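Local coordinates for protein ebony (Drosophila melanogaster, PDB 6DYM) that condenses beta-alanine with amines such as dopamine and histamine, the C-terminal domain described here probably forming the amide bond, at residues Ser61-Asp66 with Asp70-Thr75; Leu77-Asp80 with Glu84-Val87; Gly105-Asn110 with Lys178-Phe183. All blocks are in the same frame, centred on the assembly; numbering follows the deposited sequence.

Interaction 1: residues Ser61-Asp66 with Asp70-Thr75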
loop_
_atom_site.group_PDB
_atom_site.type_symbol
_atom_site.label_atom_id
_atom_site.label_comp_id
_atom_site.label_asym_id
_atom_site.label_seq_id
_atom_site.Cartn_x
_atom_site.Cartn_y
_atom_site.Cartn_z
ATOM N N SER A 61 -10.175 -0.109 -6.392
ATOM C CA SER A 61 -10.006 -0.290 -4.962
ATOM C C SER A 61 -11.282 -0.861 -4.360
ATOM O O SER A 61 -12.346 -0.851 -4.984
ATOM C CB SER A 61 -9.643 1.037 -4.291
ATOM O OG SER A 61 -8.567 1.666 -4.970
ATOM N N PHE A 62 -11.168 -1.370 -3.133
ATOM C CA PHE A 62 -12.320 -1.974 -2.478
ATOM C C PHE A 62 -12.160 -1.896 -0.967
ATOM O O PHE A 62 -11.074 -1.628 -0.447
ATOM C CB PHE A 62 -12.535 -3.431 -2.928
ATOM C CG PHE A 62 -11.366 -4.354 -2.654
ATOM C CD1 PHE A 62 -11.212 -4.957 -1.413
ATOM C CD2 PHE A 62 -10.448 -4.646 -3.651
ATOM C CE1 PHE A 62 -10.151 -5.810 -1.166
ATOM C CE2 PHE A 62 -9.389 -5.501 -3.413
ATOM C CZ PHE A 62 -9.241 -6.087 -2.166
ATOM N N VAL A 63 -13.272 -2.115 -0.271
ATOM C CA VAL A 63 -13.288 -2.275 1.174
ATOM C C VAL A 63 -13.722 -3.704 1.488
ATOM O O VAL A 63 -14.355 -4.385 0.676
ATOM C CB VAL A 63 -14.218 -1.255 1.869
ATOM C CG1 VAL A 63 -13.663 0.154 1.748
ATOM C CG2 VAL A 63 -15.624 -1.323 1.276
ATOM N N VAL A 64 -13.373 -4.163 2.685
ATOM C CA VAL A 64 -13.747 -5.495 3.146
ATOM C C VAL A 64 -14.718 -5.336 4.304
ATOM O O VAL A 64 -14.398 -4.689 5.310
ATOM C CB VAL A 64 -12.525 -6.325 3.565
ATOM C CG1 VAL A 64 -12.973 -7.666 4.140
ATOM C CG2 VAL A 64 -11.609 -6.535 2.379
ATOM N N TYR A 65 -15.898 -5.931 4.163
ATOM C CA TYR A 65 -16.913 -5.937 5.204
ATOM C C TYR A 65 -16.823 -7.223 6.015
ATOM O O TYR A 65 -16.626 -8.306 5.458
ATOM C CB TYR A 65 -18.315 -5.812 4.594
ATOM C CG TYR A 65 -18.732 -4.391 4.258
ATOM C CD1 TYR A 65 -19.367 -3.589 5.202
ATOM C CD2 TYR A 65 -18.501 -3.859 2.995
ATOM C CE1 TYR A 65 -19.751 -2.292 4.898
ATOM C CE2 TYR A 65 -18.882 -2.562 2.681
ATOM C CZ TYR A 65 -19.506 -1.784 3.637
ATOM O OH TYR A 65 -19.888 -0.496 3.333
ATOM N N ASP A 66 -16.952 -7.096 7.333
ATOM C CA ASP A 66 -17.320 -8.227 8.183
ATOM C C ASP A 66 -18.814 -8.432 7.971
ATOM O O ASP A 66 -19.630 -7.642 8.448
ATOM C CB ASP A 66 -16.982 -7.941 9.644
ATOM C CG ASP A 66 -17.294 -9.118 10.582
ATOM O OD1 ASP A 66 -18.080 -10.022 10.222
ATOM O OD2 ASP A 66 -16.752 -9.125 11.706
ATOM N N ASP A 70 -21.553 -6.218 9.452
ATOM C CA ASP A 70 -21.805 -5.215 8.414
ATOM C C ASP A 70 -20.946 -3.961 8.598
ATOM O O ASP A 70 -21.379 -2.850 8.283
ATOM C CB ASP A 70 -23.290 -4.838 8.349
ATOM C CG ASP A 70 -24.158 -5.968 7.819
ATOM O OD1 ASP A 70 -23.602 -7.001 7.388
ATOM O OD2 ASP A 70 -25.401 -5.825 7.840
ATOM N N ARG A 71 -19.718 -4.113 9.089
ATOM C CA ARG A 71 -18.802 -2.990 9.235
ATOM C C ARG A 71 -17.509 -3.250 8.468
ATOM O O ARG A 71 -17.110 -4.400 8.257
ATOM C CB ARG A 71 -18.491 -2.717 10.707
ATOM C CG ARG A 71 -19.711 -2.315 11.518
ATOM C CD ARG A 71 -19.333 -1.827 12.905
ATOM N NE ARG A 71 -20.517 -1.483 13.689
ATOM C CZ ARG A 71 -20.545 -1.425 15.016
ATOM N NH1 ARG A 71 -19.449 -1.689 15.715
ATOM N NH2 ARG A 71 -21.669 -1.104 15.644
ATOM N N ILE A 72 -16.852 -2.165 8.060
ATOM C CA ILE A 72 -15.622 -2.252 7.279
ATOM C C ILE A 72 -14.461 -2.583 8.207
ATOM O O ILE A 72 -14.250 -1.906 9.219
ATOM C CB ILE A 72 -15.367 -0.939 6.517
ATOM C CG1 ILE A 72 -16.449 -0.713 5.455
ATOM C CG2 ILE A 72 -13.988 -0.951 5.868
ATOM C CD1 ILE A 72 -16.286 0.584 4.681
ATOM N N ILE A 73 -13.700 -3.624 7.862
ATOM C CA ILE A 73 -12.554 -4.052 8.656
ATOM C C ILE A 73 -11.245 -3.972 7.892
ATOM O O ILE A 73 -10.189 -4.231 8.478
ATOM C CB ILE A 73 -12.744 -5.478 9.218
ATOM C CG1 ILE A 73 -12.873 -6.491 8.080
ATOM C CG2 ILE A 73 -13.956 -5.546 10.140
ATOM C CD1 ILE A 73 -12.697 -7.928 8.530
ATOM N N GLY A 74 -11.273 -3.635 6.608
ATOM C CA GLY A 74 -10.038 -3.540 5.845
ATOM C C GLY A 74 -10.274 -2.835 4.529
ATOM O O GLY A 74 -11.415 -2.655 4.091
ATOM N N THR A 75 -9.174 -2.434 3.892
ATOM C CA THR A 75 -9.307 -1.769 2.606
ATOM C C THR A 75 -8.035 -1.957 1.788
ATOM O O THR A 75 -6.929 -2.025 2.332
ATOM C CB THR A 75 -9.636 -0.274 2.765
ATOM O OG1 THR A 75 -9.993 0.270 1.488
ATOM C CG2 THR A 75 -8.443 0.507 3.326
#
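The backbone N of Val64 donates to Gly74 O at 2.8 Å, and Ile73 N returns a bond of 2.9 Å to Val64 O. Val64 thus faces two successive residues, Ile73 and Gly74, which makes a classic beta bulge in the antiparallel hairpin of strands 62-66 and 71-80. Near the turn Asp70 and Arg71 both face Asp66, forming a G1 bulge: Asp70 takes the left-handed backbone conformation (phi 59°), which aspartate tolerates better than beta-branched residues do, and its N reaches Asp66 O through a weak, bent bond. Asp66 OD1 accepts from Asn68 N and so braces the turn.

The side chains sort onto two faces. On one, Ile72 CG1 lies over the Tyr65 ring, 3.9 Å from its centroid, a CH-pi contact displaced toward the ring's rim, while the carbonyl of Asp70 comes to the ring's edge. With CG1 set beside its own backbone N (chi1 -66°), Ile72 carries CD1 onward to Val63 CB, 3.9 Å away. Tyrosine suits this spot because its OH can still bond His13 NE2 beyond the apolar patch. Further along, Thr75 OG1, anti to its backbone N (chi1 -170°), donates to Phe62 O at 2.9 Å, tilted out of the carbonyl plane. Helix 14-25 packs over this face at Val63, Ile72 and Thr75. On the reverse face Val64 CG1 approaches Ile73 CG1 at 4.1 Å, and Phe62 and Val64 press on helix 133-153.

Beta-branched residues favour the extended backbone and give each face a greasy surface for its helix. The buried Thr75 hydroxyl is satisfied by Phe62 O, so burying it should cost little.

Interaction 2: residues Leu77-Asp80 with Glu84-Val87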
loop_
_atom_site.group_PDB
_atom_site.type_symbol
_atom_site.label_atom_id
_atom_site.label_comp_id
_atom_site.label_asym_id
_atom_site.label_seq_id
_atom_site.Cartn_x
_atom_site.Cartn_y
_atom_site.Cartn_z
ATOM N N LEU A 77 -6.329 -0.156 -1.558
ATOM C CA LEU A 77 -6.353 0.970 -2.486
ATOM C C LEU A 77 -5.362 0.702 -3.613
ATOM O O LEU A 77 -4.178 0.462 -3.357
ATOM C CB LEU A 77 -6.015 2.274 -1.762
ATOM C CG LEU A 77 -6.795 2.515 -0.466
ATOM C CD1 LEU A 77 -6.499 3.896 0.096
ATOM C CD2 LEU A 77 -8.292 2.338 -0.703
ATOM N N ASN A 78 -5.849 0.735 -4.853
ATOM C CA ASN A 78 -5.063 0.369 -6.018
ATOM C C ASN A 78 -5.215 1.417 -7.105
ATOM O O ASN A 78 -6.267 2.049 -7.238
ATOM C CB ASN A 78 -5.489 -0.987 -6.572
ATOM C CG ASN A 78 -5.497 -2.055 -5.517
ATOM O OD1 ASN A 78 -4.480 -2.297 -4.876
ATOM N ND2 ASN A 78 -6.648 -2.692 -5.311
ATOM N N PHE A 79 -4.150 1.573 -7.891
ATOM C CA PHE A 79 -4.139 2.403 -9.085
ATOM C C PHE A 79 -3.443 1.647 -10.208
ATOM O O PHE A 79 -2.627 0.752 -9.972
ATOM C CB PHE A 79 -3.393 3.724 -8.874
ATOM C CG PHE A 79 -4.209 4.804 -8.235
ATOM C CD1 PHE A 79 -5.332 5.309 -8.866
ATOM C CD2 PHE A 79 -3.825 5.346 -7.021
ATOM C CE1 PHE A 79 -6.069 6.314 -8.286
ATOM C CE2 PHE A 79 -4.560 6.353 -6.434
ATOM C CZ PHE A 79 -5.680 6.839 -7.068
ATOM N N ASP A 80 -3.780 2.014 -11.435
ATOM C CA ASP A 80 -2.907 1.718 -12.560
ATOM C C ASP A 80 -1.581 2.431 -12.333
ATOM O O ASP A 80 -1.545 3.659 -12.208
ATOM C CB ASP A 80 -3.566 2.176 -13.861
ATOM C CG ASP A 80 -2.774 1.783 -15.105
ATOM O OD1 ASP A 80 -1.536 1.630 -15.031
ATOM O OD2 ASP A 80 -3.399 1.634 -16.173
ATOM N N GLU A 84 -1.600 7.202 -12.255
ATOM C CA GLU A 84 -1.730 7.610 -10.863
ATOM C C GLU A 84 -1.836 9.124 -10.749
ATOM O O GLU A 84 -1.129 9.851 -11.455
ATOM C CB GLU A 84 -0.530 7.131 -10.045
ATOM C CG GLU A 84 -0.704 5.726 -9.523
ATOM C CD GLU A 84 0.350 5.312 -8.511
ATOM O OE1 GLU A 84 1.193 6.147 -8.127
ATOM O OE2 GLU A 84 0.331 4.135 -8.102
ATOM N N PRO A 85 -2.710 9.613 -9.870
ATOM C CA PRO A 85 -2.865 11.065 -9.717
ATOM C C PRO A 85 -1.580 11.712 -9.226
ATOM O O PRO A 85 -0.762 11.088 -8.546
ATOM C CB PRO A 85 -3.992 11.198 -8.684
ATOM C CG PRO A 85 -4.046 9.868 -7.990
ATOM C CD PRO A 85 -3.660 8.864 -9.030
ATOM N N GLU A 86 -1.409 12.981 -9.588
ATOM C CA GLU A 86 -0.230 13.759 -9.215
ATOM C C GLU A 86 -0.580 14.584 -7.981
ATOM O O GLU A 86 -1.188 15.652 -8.087
ATOM C CB GLU A 86 0.222 14.648 -10.370
ATOM C CG GLU A 86 0.530 13.949 -11.711
ATOM C CD GLU A 86 1.686 12.943 -11.673
ATOM O OE1 GLU A 86 2.399 12.844 -12.695
ATOM O OE2 GLU A 86 1.876 12.231 -10.661
ATOM N N VAL A 87 -0.198 14.087 -6.808
ATOM C CA VAL A 87 -0.411 14.791 -5.551
ATOM C C VAL A 87 0.926 15.342 -5.071
ATOM O O VAL A 87 1.970 14.695 -5.219
ATOM C CB VAL A 87 -1.072 13.880 -4.491
ATOM C CG1 VAL A 87 -0.047 13.024 -3.760
ATOM C CG2 VAL A 87 -1.881 14.710 -3.499
#
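One face of the Phe79 ring is met by Pro85, whose CD sits 3.6 Å from the ring centroid, close to the ring normal. The pyrrolidine comes from the direction opposite to the phenyl group and lies displaced toward the ring's rim, so CG joins CD in touching CZ, the Pro85 CD to Phe79 CZ distance being 3.5 Å. Phe123 of strand 119-127 also meets the Phe79 ring, with the two planes about 20° apart, and Leu55 of helix 41-58 adds an aliphatic neighbour.

Glu84 approaches obliquely, and its methylene does the touching: Glu84 CG is 3.4 Å from Phe79 CB and 3.5 Å from Asp80 O. CG lies beside the backbone N of Glu84 (chi1 -86°) and the chain is extended beyond it, which carries the carboxylate past the base of the phenyl group, the two planes 59° apart. There OE2 bonds His121 ND1. Glutamate fits because its aliphatic part can lie against the aromatic while its polar end reaches on to the histidine. At the end of the strand Asp80 OD1 accepts from Arg82 N, within the turn, while OD2 accepts from Asn117 N and ties the strand end to the loop before strand 119-127.

No hydrogen bond joins Leu77-Asp80 to Glu84-Val87, so the chain leaving strand 71-80 folds back against it by apolar contact. Replacing Phe79 with an alanine would probably leave Pro85 without the ring face it rests on and open a gap beside Phe123.

The chemistry is that of a proline-aromatic CH-pi contact. CD, its hydrogens made slightly positive by the adjoining nitrogen, faces the electron-rich ring, and proline's stiffness probably lowers the entropic cost of holding an irregular loop there.

Interaction 3: residues Gly105-Asn110 with Lys178-Phe183; sequences GPIRDN and KTLLNF
This is a small apolar contact at the surface of a fold of the GNAT type, the one shared with arylalkylamine N-acetyltransferases: helix 93-111, which follows the third strand and precedes the fourth along the chain, rests against strand 178-184, at one edge of the sheet. Within Gly105-Asn110 one side chain, Ile107, makes the contact; Cys103 of the same helix also touches Leu181. Ile107 CG2 meets Leu180 CD1 at 3.5 Å, and Ile107 CD1 reaches Leu181 CB at 3.6 Å; in both cases the side chains approach at a slant. The second torsion is extended (chi2 171°), which pushes CD1 out over the strand, while CG2 remains for the neighbouring leucine.

Two successive leucines can turn to the same helix because the strand is irregular here. Leu180 has a psi of -17°, and both residues pair with Val208 of strand 205-212, consistent with a beta bulge. Aliphatic residues suit a contact without any polar bond across it, and Phe183, edge-to-face with Phe102, continues the helix-to-strand packing.

The helix is kinked at Pro106, just before Ile107, where the proline nitrogen has no hydrogen to donate. From there the Ile107 side chain extends to the strand backbone as well, its CD1 lying 3.6 Å from Leu180 O.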
loop_
_atom_site.group_PDB
_atom_site.type_symbol
_atom_site.label_atom_id
_atom_site.label_comp_id
_atom_site.label_asym_id
_atom_site.label_seq_id
_atom_site.Cartn_x
_atom_site.Cartn_y
_atom_site.Cartn_z
ATOM N N GLY A 105 10.686 3.040 -9.432
ATOM C CA GLY A 105 10.792 3.719 -10.705
ATOM C C GLY A 105 11.630 3.005 -11.747
ATOM O O GLY A 105 11.146 2.670 -12.834
ATOM N N PRO A 106 12.915 2.786 -11.447
ATOM C CA PRO A 106 13.785 2.110 -12.428
ATOM C C PRO A 106 13.269 0.752 -12.863
ATOM O O PRO A 106 13.411 0.381 -14.034
ATOM C CB PRO A 106 15.124 1.997 -11.681
ATOM C CG PRO A 106 15.103 3.132 -10.704
ATOM C CD PRO A 106 13.670 3.287 -10.283
ATOM N N ILE A 107 12.665 -0.003 -11.948
ATOM C CA ILE A 107 12.148 -1.323 -12.293
ATOM C C ILE A 107 10.876 -1.199 -13.124
ATOM O O ILE A 107 10.743 -1.826 -14.182
ATOM C CB ILE A 107 11.909 -2.144 -11.014
ATOM C CG1 ILE A 107 13.240 -2.412 -10.302
ATOM C CG2 ILE A 107 11.159 -3.415 -11.343
ATOM C CD1 ILE A 107 13.097 -3.026 -8.920
ATOM N N ARG A 108 9.927 -0.386 -12.655
ATOM C CA ARG A 108 8.644 -0.228 -13.338
ATOM C C ARG A 108 8.823 0.206 -14.790
ATOM O O ARG A 108 8.171 -0.329 -15.695
ATOM C CB ARG A 108 7.783 0.790 -12.590
ATOM C CG ARG A 108 6.516 1.203 -13.330
ATOM C CD ARG A 108 5.923 2.469 -12.730
ATOM N NE ARG A 108 6.792 3.622 -12.950
ATOM C CZ ARG A 108 7.244 4.419 -11.989
ATOM N NH1 ARG A 108 6.912 4.192 -10.723
ATOM N NH2 ARG A 108 8.029 5.444 -12.291
ATOM N N ASP A 109 9.689 1.186 -15.032
ATOM C CA ASP A 109 9.743 1.806 -16.348
ATOM C C ASP A 109 10.706 1.122 -17.308
ATOM O O ASP A 109 10.699 1.452 -18.500
ATOM C CB ASP A 109 10.094 3.290 -16.207
ATOM C CG ASP A 109 9.013 4.059 -15.466
ATOM O OD1 ASP A 109 7.875 3.551 -15.424
ATOM O OD2 ASP A 109 9.289 5.152 -14.930
ATOM N N ASN A 110 11.501 0.158 -16.841
ATOM C CA ASN A 110 12.463 -0.505 -17.706
ATOM C C ASN A 110 12.302 -2.013 -17.802
ATOM O O ASN A 110 12.834 -2.604 -18.748
ATOM C CB ASN A 110 13.896 -0.197 -17.249
ATOM C CG ASN A 110 14.215 1.273 -17.340
ATOM O OD1 ASN A 110 14.446 1.799 -18.430
ATOM N ND2 ASN A 110 14.216 1.952 -16.200
ATOM N N LYS A 178 7.249 -12.305 -7.188
ATOM C CA LYS A 178 8.666 -12.279 -7.518
ATOM C C LYS A 178 9.325 -11.072 -6.859
ATOM O O LYS A 178 8.785 -9.962 -6.894
ATOM C CB LYS A 178 8.847 -12.235 -9.036
ATOM C CG LYS A 178 10.185 -12.745 -9.526
ATOM C CD LYS A 178 10.553 -12.108 -10.855
ATOM C CE LYS A 178 11.254 -13.099 -11.774
ATOM N NZ LYS A 178 10.287 -14.012 -12.452
ATOM N N THR A 179 10.485 -11.292 -6.244
ATOM C CA THR A 179 11.256 -10.201 -5.659
ATOM C C THR A 179 12.096 -9.542 -6.749
ATOM O O THR A 179 12.936 -10.201 -7.370
ATOM C CB THR A 179 12.160 -10.720 -4.543
ATOM O OG1 THR A 179 11.370 -11.106 -3.412
ATOM C CG2 THR A 179 13.148 -9.641 -4.117
ATOM N N LEU A 180 11.882 -8.246 -6.981
ATOM C CA LEU A 180 12.662 -7.517 -7.974
ATOM C C LEU A 180 13.710 -6.596 -7.369
ATOM O O LEU A 180 14.629 -6.177 -8.082
ATOM C CB LEU A 180 11.736 -6.696 -8.882
ATOM C CG LEU A 180 10.833 -7.553 -9.771
ATOM C CD1 LEU A 180 10.054 -6.696 -10.753
ATOM C CD2 LEU A 180 11.655 -8.602 -10.500
ATOM N N LEU A 181 13.592 -6.271 -6.084
ATOM C CA LEU A 181 14.591 -5.477 -5.381
ATOM C C LEU A 181 14.434 -5.745 -3.894
ATOM O O LEU A 181 13.310 -5.762 -3.385
ATOM C CB LEU A 181 14.424 -3.981 -5.670
ATOM C CG LEU A 181 15.397 -3.025 -4.968
ATOM C CD1 LEU A 181 16.778 -3.096 -5.600
ATOM C CD2 LEU A 181 14.869 -1.591 -4.984
ATOM N N ASN A 182 15.550 -5.956 -3.206
ATOM C CA ASN A 182 15.553 -6.097 -1.753
ATOM C C ASN A 182 16.514 -5.041 -1.228
ATOM O O ASN A 182 17.720 -5.279 -1.141
ATOM C CB ASN A 182 15.960 -7.511 -1.325
ATOM C CG ASN A 182 15.892 -7.710 0.176
ATOM O OD1 ASN A 182 15.952 -6.753 0.949
ATOM N ND2 ASN A 182 15.753 -8.960 0.597
ATOM N N PHE A 183 15.986 -3.878 -0.867
ATOM C CA PHE A 183 16.830 -2.742 -0.530
ATOM C C PHE A 183 16.902 -2.538 0.977
ATOM O O PHE A 183 15.888 -2.603 1.677
ATOM C CB PHE A 183 16.332 -1.463 -1.202
ATOM C CG PHE A 183 17.349 -0.356 -1.203
ATOM C CD1 PHE A 183 18.335 -0.304 -2.176
ATOM C CD2 PHE A 183 17.333 0.621 -0.220
ATOM C CE1 PHE A 183 19.280 0.711 -2.169
ATOM C CE2 PHE A 183 18.278 1.636 -0.209
ATOM C CZ PHE A 183 19.250 1.677 -1.182
#

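All three contacts reach one mixed sheet. Interactions 1 and 2 share strand 71-80: their centres are 20 Å apart, yet they touch where Ser61 OG meets Asn78 N at 2.9 Å, a probable hydrogen bond. The loop of interaction 2 leads into helix 93-111, which carries interaction 3; centres of 2 and 3 lie 18 Å apart, nearest atoms about 7 Å. Interactions 1 and 3, their centres 30 Å apart, sit on opposite sides of the chain's centre. A calcium ion lies about 10 Å from the Ile73 side chain. In GNAT relatives the acyl donor binds where strands equivalent to 119-127 and 158-163 splay; if kept here, that site probably lies mid-sheet, between interactions 1 and 3.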